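PDB 2AU3: DNA primase from Aquifex aeolicus, which probably synthesises short RNA primers on single-stranded DNA, from which DNA polymerase can begin copying during replication. Local coordinates for residues 229-234 with 273-278; 239-242 with 246-249; 281-286 with 309-314. All blocks are in the same frame, centred on the assembly; numbering follows the deposited sequence.

Contact 1: residues 229-234 with 273-278; sequences ENLFGL and TALTQN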
# COMPACT_ATOMS: atom_id res chain seq x y z
N GLU A 229 4.29 7.60 -8.16
CA GLU A 229 5.58 7.39 -7.48
C GLU A 229 5.49 6.45 -6.26
O GLU A 229 6.50 6.19 -5.59
CB GLU A 229 6.16 8.74 -7.07
CG GLU A 229 6.41 9.66 -8.27
CD GLU A 229 7.10 10.96 -7.88
OE1 GLU A 229 7.80 10.98 -6.84
OE2 GLU A 229 6.92 11.96 -8.61
N ASN A 230 4.29 5.95 -5.99
CA ASN A 230 4.02 5.10 -4.83
C ASN A 230 3.37 3.77 -5.22
O ASN A 230 2.69 3.69 -6.23
CB ASN A 230 3.11 5.84 -3.84
CG ASN A 230 3.83 6.98 -3.13
OD1 ASN A 230 4.52 6.76 -2.15
ND2 ASN A 230 3.68 8.21 -3.66
N LEU A 231 3.59 2.74 -4.40
CA LEU A 231 2.91 1.47 -4.63
C LEU A 231 2.05 1.13 -3.43
O LEU A 231 2.53 1.14 -2.28
CB LEU A 231 3.91 0.31 -4.87
CG LEU A 231 4.59 0.26 -6.25
CD1 LEU A 231 5.86 -0.57 -6.18
CD2 LEU A 231 3.64 -0.29 -7.31
N PHE A 232 0.79 0.82 -3.68
CA PHE A 232 -0.06 0.32 -2.62
C PHE A 232 0.51 -0.96 -2.05
O PHE A 232 0.88 -1.89 -2.80
CB PHE A 232 -1.47 0.05 -3.13
CG PHE A 232 -2.44 -0.34 -2.03
CD1 PHE A 232 -2.75 0.58 -1.02
CD2 PHE A 232 -3.03 -1.59 -2.00
CE1 PHE A 232 -3.64 0.24 0.01
CE2 PHE A 232 -3.93 -1.95 -0.97
CZ PHE A 232 -4.22 -1.04 0.03
N GLY A 233 0.54 -1.04 -0.72
CA GLY A 233 0.97 -2.23 -0.03
C GLY A 233 2.47 -2.35 0.21
O GLY A 233 2.90 -3.25 0.91
N LEU A 234 3.28 -1.46 -0.36
CA LEU A 234 4.72 -1.59 -0.18
C LEU A 234 5.16 -1.61 1.29
O LEU A 234 5.94 -2.48 1.71
CB LEU A 234 5.49 -0.54 -0.99
CG LEU A 234 6.99 -0.70 -1.12
CD1 LEU A 234 7.36 -2.06 -1.76
CD2 LEU A 234 7.49 0.46 -1.98
N THR A 273 -3.94 2.96 -10.93
CA THR A 273 -4.01 2.59 -12.36
C THR A 273 -2.94 1.61 -12.87
O THR A 273 -2.54 0.67 -12.17
CB THR A 273 -3.86 3.84 -13.21
OG1 THR A 273 -2.50 4.30 -13.13
CG2 THR A 273 -4.68 5.00 -12.68
N ALA A 274 -2.49 1.85 -14.13
CA ALA A 274 -1.38 1.08 -14.74
C ALA A 274 -0.02 1.38 -14.08
O ALA A 274 0.30 2.51 -13.76
CB ALA A 274 -1.30 1.33 -16.24
N LEU A 275 0.77 0.34 -13.94
CA LEU A 275 2.10 0.49 -13.42
C LEU A 275 2.84 1.59 -14.21
O LEU A 275 2.73 1.67 -15.42
CB LEU A 275 2.84 -0.85 -13.50
CG LEU A 275 4.28 -0.82 -13.01
CD1 LEU A 275 4.31 -0.93 -11.51
CD2 LEU A 275 5.05 -1.98 -13.67
N THR A 276 3.56 2.46 -13.51
CA THR A 276 4.41 3.47 -14.15
C THR A 276 5.85 3.06 -14.02
O THR A 276 6.18 2.24 -13.18
CB THR A 276 4.25 4.85 -13.52
OG1 THR A 276 4.82 4.83 -12.20
CG2 THR A 276 2.75 5.22 -13.33
N GLN A 277 6.71 3.67 -14.83
CA GLN A 277 8.15 3.48 -14.68
C GLN A 277 8.68 3.82 -13.27
O GLN A 277 9.50 3.07 -12.71
CB GLN A 277 8.91 4.30 -15.74
CG GLN A 277 10.41 3.94 -15.81
CD GLN A 277 10.64 2.48 -16.25
OE1 GLN A 277 11.16 1.65 -15.50
NE2 GLN A 277 10.27 2.19 -17.46
N ASN A 278 8.23 4.95 -12.70
CA ASN A 278 8.67 5.31 -11.35
C ASN A 278 8.28 4.20 -10.36
O ASN A 278 9.05 3.90 -9.48
CB ASN A 278 8.10 6.66 -10.87
CG ASN A 278 8.81 7.84 -11.50
OD1 ASN A 278 9.92 7.71 -12.02
ND2 ASN A 278 8.16 9.02 -11.48
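Glu229 against Asn278 and Leu231 against Leu275 form a small side-chain contact at one margin of the Toprim fold, where edge strand 231-232 of the mixed sheet faces the entry to helix 277-284. The interface is small: 146 Å² is buried, and no hydrogen bond runs directly between the segments. The touching parts run at 132° to each other and spread apart, the CA atoms of Glu229 and Asn278 lying 5.4 Å from each other and those of Leu231 and Leu275 8.9 Å.

At the near, exposed end, the side chains of Glu229 and Asn278 lie alongside and point the same way. The methylene CG of Glu229 rests 3.7 Å from ND2 of Asn278. In Glu229 CG is anti to the carbonyl carbon (chi1 -61°) and the chain beyond it is extended, carrying the carboxylate outward with its plane 79° from that of the amide, so the flat groups do not stack.

Between the two levels Thr276, the N-cap of helix 277-284, caps a backbone N of the first turn, while Gln279 OE1 accepts from Thr276 N, consistent with a capping box. Thr276 OG1 is also hydrogen-bonded to Gly228 O, just ahead of Glu229, which ties the helix start to the residues leading into strand 231-232.

The inner end is wholly apolar. Leu275, also packed on Ala307 and Leu311 of helix 298-313, lies about 9 Å, side chain to side chain, from Glu251, a predicted magnesium ligand; its CD1 meets CD2 of Leu231 at 4.3 Å.

Contact 2: residues 239-242 with 246-249; sequences EYIK and FAIL
Ile241 and Ala247 meet where helix 234-244 turns back into strand 247-249 of the Toprim sheet, an example of a short helix-to-strand connection that lets the last turns of a helix pack on the strand that follows. Their CA atoms are only 5.2 Å apart.

The tight part is carried by Ile241. Its longer branch, with CG1 beside the backbone N and anti to the carbonyl carbon (chi1 -68°), lies along the methyl of Ala247: CG1 and CD1 are each 3.9 Å from Ala247 CB. The other branch, CG2, comes nearest to Phe246 O, at 3.9 Å. Putting an alanine here removes both branches and would probably leave the Ala247 methyl without its apolar mate from the helix, opening a gap between helix and strand.

The solvent side is looser: Glu239 and Lys242 of the same helix are exposed and do not touch the strand. Glu239 CG instead lies over one face of the neighbouring Tyr240 ring, 3.7 Å above its plane and offset toward the rim of the ring. Phe246, partly exposed, directs its CB away from the helix, and its ring meets that of Tyr291 at about 55°.

What Phe246 offers the helix is backbone. Its carbonyl O accepts a hydrogen bond from Asn266 ND2 and also receives a CA-H...O contact from Ile241, CA to O 3.5 Å, with 149° at the hydrogen.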
# COMPACT_ATOMS: atom_id res chain seq x y z
N GLU A 239 8.83 -6.41 4.04
CA GLU A 239 9.54 -7.44 4.82
C GLU A 239 9.30 -8.85 4.21
O GLU A 239 10.20 -9.66 4.15
CB GLU A 239 9.17 -7.36 6.30
CG GLU A 239 7.78 -7.92 6.65
CD GLU A 239 7.35 -7.56 8.07
OE1 GLU A 239 8.23 -7.17 8.87
OE2 GLU A 239 6.14 -7.64 8.39
N TYR A 240 8.10 -9.10 3.71
CA TYR A 240 7.82 -10.37 3.02
C TYR A 240 8.53 -10.49 1.68
O TYR A 240 9.09 -11.56 1.34
CB TYR A 240 6.30 -10.56 2.88
CG TYR A 240 5.61 -10.48 4.23
CD1 TYR A 240 5.70 -11.54 5.14
CD2 TYR A 240 4.96 -9.30 4.64
CE1 TYR A 240 5.10 -11.46 6.41
CE2 TYR A 240 4.33 -9.21 5.89
CZ TYR A 240 4.40 -10.30 6.77
OH TYR A 240 3.84 -10.22 8.01
N ILE A 241 8.52 -9.41 0.91
CA ILE A 241 9.25 -9.36 -0.36
C ILE A 241 10.76 -9.69 -0.18
O ILE A 241 11.34 -10.48 -0.94
CB ILE A 241 9.07 -7.97 -1.01
CG1 ILE A 241 7.61 -7.73 -1.46
CG2 ILE A 241 10.06 -7.77 -2.10
CD1 ILE A 241 7.37 -6.26 -1.91
N LYS A 242 11.38 -9.07 0.83
CA LYS A 242 12.78 -9.34 1.15
C LYS A 242 13.01 -10.81 1.58
O LYS A 242 13.93 -11.50 1.08
CB LYS A 242 13.26 -8.39 2.26
CG LYS A 242 14.67 -8.70 2.80
CD LYS A 242 15.18 -7.59 3.72
CE LYS A 242 16.72 -7.51 3.71
NZ LYS A 242 17.25 -6.60 4.79
N PHE A 246 11.04 -12.37 -3.83
CA PHE A 246 10.28 -11.86 -4.97
C PHE A 246 9.06 -11.08 -4.50
O PHE A 246 8.68 -11.16 -3.32
CB PHE A 246 9.88 -13.01 -5.93
CG PHE A 246 8.84 -13.97 -5.35
CD1 PHE A 246 7.49 -13.83 -5.69
CD2 PHE A 246 9.22 -15.01 -4.50
CE1 PHE A 246 6.53 -14.70 -5.18
CE2 PHE A 246 8.26 -15.90 -3.97
CZ PHE A 246 6.91 -15.74 -4.31
N ALA A 247 8.45 -10.35 -5.42
CA ALA A 247 7.22 -9.64 -5.14
C ALA A 247 6.18 -10.16 -6.12
O ALA A 247 6.52 -10.61 -7.21
CB ALA A 247 7.42 -8.12 -5.34
N ILE A 248 4.90 -10.05 -5.73
CA ILE A 248 3.81 -10.33 -6.65
C ILE A 248 3.15 -8.98 -6.97
O ILE A 248 2.88 -8.24 -6.06
CB ILE A 248 2.78 -11.31 -6.01
CG1 ILE A 248 3.43 -12.68 -5.73
CG2 ILE A 248 1.50 -11.44 -6.94
CD1 ILE A 248 2.73 -13.54 -4.60
N LEU A 249 3.00 -8.64 -8.26
CA LEU A 249 2.32 -7.43 -8.67
C LEU A 249 0.92 -7.76 -9.14
O LEU A 249 0.72 -8.57 -10.05
CB LEU A 249 3.13 -6.69 -9.77
CG LEU A 249 2.53 -5.42 -10.41
CD1 LEU A 249 2.57 -4.21 -9.46
CD2 LEU A 249 3.24 -5.11 -11.78

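Contact 3: residues 281-286 with 309-314; sequences NLLSKF and PLLLSA
Ala314 gives up the largest area in this contact, 66 Å², and Asn281 and Ser284 together clasp it from the neighbouring helix. The case shows how a residue with a single methyl can serve as the meeting point of two helices: Ala314 comes just after helix 298-313 and points its CB toward helix 277-284, where the CA atoms of Asn281 and Ala314 approach to 5.2 Å.

Asn281, partly exposed, reaches Ala314 with its amide. Its CB is directed away from the other segment, but the amide bends back, and ND2 sits 3.6 Å from Ala314 CB, a contact between a polar atom and a methyl group and no bond.

Ser284, which is buried, approaches with carbon foremost. Its OG lies between the backbone N and the carbonyl carbon (chi1 71°), turned back toward Asn281 O of its own helix, in a hydrogen bond modelled so short that its details are doubtful. CB is thereby left nearest to the partner, 3.4 Å from Ala314 O and 3.9 Å from Ala314 CB.

Nearer the sheet, Leu283 CD2 and Leu311 CD2 touch at 4.4 Å, both leucines also resting on Val290 of strand 289-293. The last turn of helix 298-313 is secured internally, since Pro309 O accepts from both Ser313 N and Ser313 OG, which reach it from opposite faces of its plane.

Helix 277-284 leads into strand 289-293 and helix 298-313 leads on to the adjacent parallel strand 317-321, so the pair packed side by side over one sheet face belongs to the beta-alpha-beta crossovers of the Toprim fold.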
# COMPACT_ATOMS: atom_id res chain seq x y z
N ASN A 281 10.69 1.25 -11.08
CA ASN A 281 11.96 1.66 -10.46
C ASN A 281 11.91 1.47 -8.94
O ASN A 281 12.82 0.90 -8.36
CB ASN A 281 12.29 3.14 -10.76
CG ASN A 281 12.61 3.42 -12.25
OD1 ASN A 281 12.73 4.58 -12.64
ND2 ASN A 281 12.73 2.39 -13.05
N LEU A 282 10.87 2.01 -8.29
CA LEU A 282 10.73 1.86 -6.85
C LEU A 282 10.69 0.38 -6.44
O LEU A 282 11.41 -0.05 -5.52
CB LEU A 282 9.48 2.61 -6.34
CG LEU A 282 9.05 2.35 -4.88
CD1 LEU A 282 10.08 2.97 -3.87
CD2 LEU A 282 7.62 2.89 -4.62
N LEU A 283 9.89 -0.42 -7.13
CA LEU A 283 9.83 -1.85 -6.80
C LEU A 283 11.22 -2.50 -6.89
O LEU A 283 11.57 -3.31 -6.02
CB LEU A 283 8.84 -2.59 -7.72
CG LEU A 283 8.48 -4.06 -7.45
CD1 LEU A 283 8.25 -4.36 -5.96
CD2 LEU A 283 7.24 -4.48 -8.30
N SER A 284 12.01 -2.10 -7.90
CA SER A 284 13.34 -2.69 -8.12
C SER A 284 14.31 -2.46 -6.96
O SER A 284 15.26 -3.22 -6.79
CB SER A 284 13.96 -2.21 -9.41
OG SER A 284 14.32 -0.84 -9.30
N LYS A 285 14.07 -1.42 -6.18
CA LYS A 285 14.86 -1.19 -4.96
C LYS A 285 14.59 -2.26 -3.88
O LYS A 285 15.37 -2.37 -2.92
CB LYS A 285 14.59 0.21 -4.38
CG LYS A 285 14.79 1.37 -5.35
CD LYS A 285 14.65 2.71 -4.57
CE LYS A 285 14.53 3.93 -5.48
NZ LYS A 285 13.59 5.00 -4.92
N PHE A 286 13.51 -3.04 -4.02
CA PHE A 286 13.18 -4.05 -2.98
C PHE A 286 13.36 -5.46 -3.45
O PHE A 286 13.49 -6.38 -2.64
CB PHE A 286 11.76 -3.87 -2.45
CG PHE A 286 11.56 -2.56 -1.75
CD1 PHE A 286 11.68 -2.47 -0.37
CD2 PHE A 286 11.34 -1.39 -2.49
CE1 PHE A 286 11.55 -1.24 0.29
CE2 PHE A 286 11.22 -0.18 -1.85
CZ PHE A 286 11.31 -0.10 -0.45
N PRO A 309 7.91 -4.26 -19.98
CA PRO A 309 9.07 -3.45 -20.35
C PRO A 309 9.48 -2.46 -19.25
O PRO A 309 10.66 -2.16 -19.13
CB PRO A 309 8.57 -2.70 -21.58
CG PRO A 309 7.54 -3.65 -22.15
CD PRO A 309 6.80 -4.07 -20.93
N LEU A 310 8.52 -1.94 -18.50
CA LEU A 310 8.90 -1.04 -17.38
C LEU A 310 9.68 -1.81 -16.32
O LEU A 310 10.66 -1.30 -15.78
CB LEU A 310 7.69 -0.37 -16.73
CG LEU A 310 6.59 0.17 -17.66
CD1 LEU A 310 5.46 0.71 -16.81
CD2 LEU A 310 7.12 1.24 -18.62
N LEU A 311 9.25 -3.04 -16.05
CA LEU A 311 9.95 -3.90 -15.09
C LEU A 311 11.34 -4.30 -15.60
O LEU A 311 12.34 -4.21 -14.86
CB LEU A 311 9.09 -5.12 -14.71
CG LEU A 311 7.78 -4.75 -13.98
CD1 LEU A 311 6.89 -5.94 -13.85
CD2 LEU A 311 8.09 -4.16 -12.59
N LEU A 312 11.40 -4.74 -16.86
CA LEU A 312 12.67 -5.08 -17.49
C LEU A 312 13.66 -3.91 -17.43
O LEU A 312 14.80 -4.09 -17.03
CB LEU A 312 12.49 -5.62 -18.92
CG LEU A 312 11.71 -6.93 -19.04
CD1 LEU A 312 11.43 -7.29 -20.51
CD2 LEU A 312 12.43 -8.09 -18.31
N SER A 313 13.20 -2.70 -17.77
CA SER A 313 14.06 -1.51 -17.76
C SER A 313 14.64 -1.24 -16.38
O SER A 313 15.78 -0.77 -16.26
CB SER A 313 13.30 -0.28 -18.23
OG SER A 313 12.74 -0.50 -19.50
N ALA A 314 13.85 -1.54 -15.35
CA ALA A 314 14.29 -1.33 -13.98
C ALA A 314 15.17 -2.47 -13.51
O ALA A 314 15.64 -2.45 -12.39
CB ALA A 314 13.09 -1.16 -13.07

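Contacts 1 and 2 set a strand of the mixed Toprim sheet against a helix or its start, whereas contact 3 joins two helices lying on that sheet. Contact 1 is half surface and half interior, a polar pair outside and leucines within; contacts 2 and 3 are buried, although residues at their margins reach solvent. Helix 277-284 is common to contacts 1 and 3, its start serving contact 1 and residues further along it contact 3. The apolar parts merge: Leu275 CD2 lies 4.1 Å from Leu249 CD2. Contacts 1 and 3 are made without a hydrogen bond between their segments, while contact 2 adds a backbone CA-H...O contact to its apolar packing.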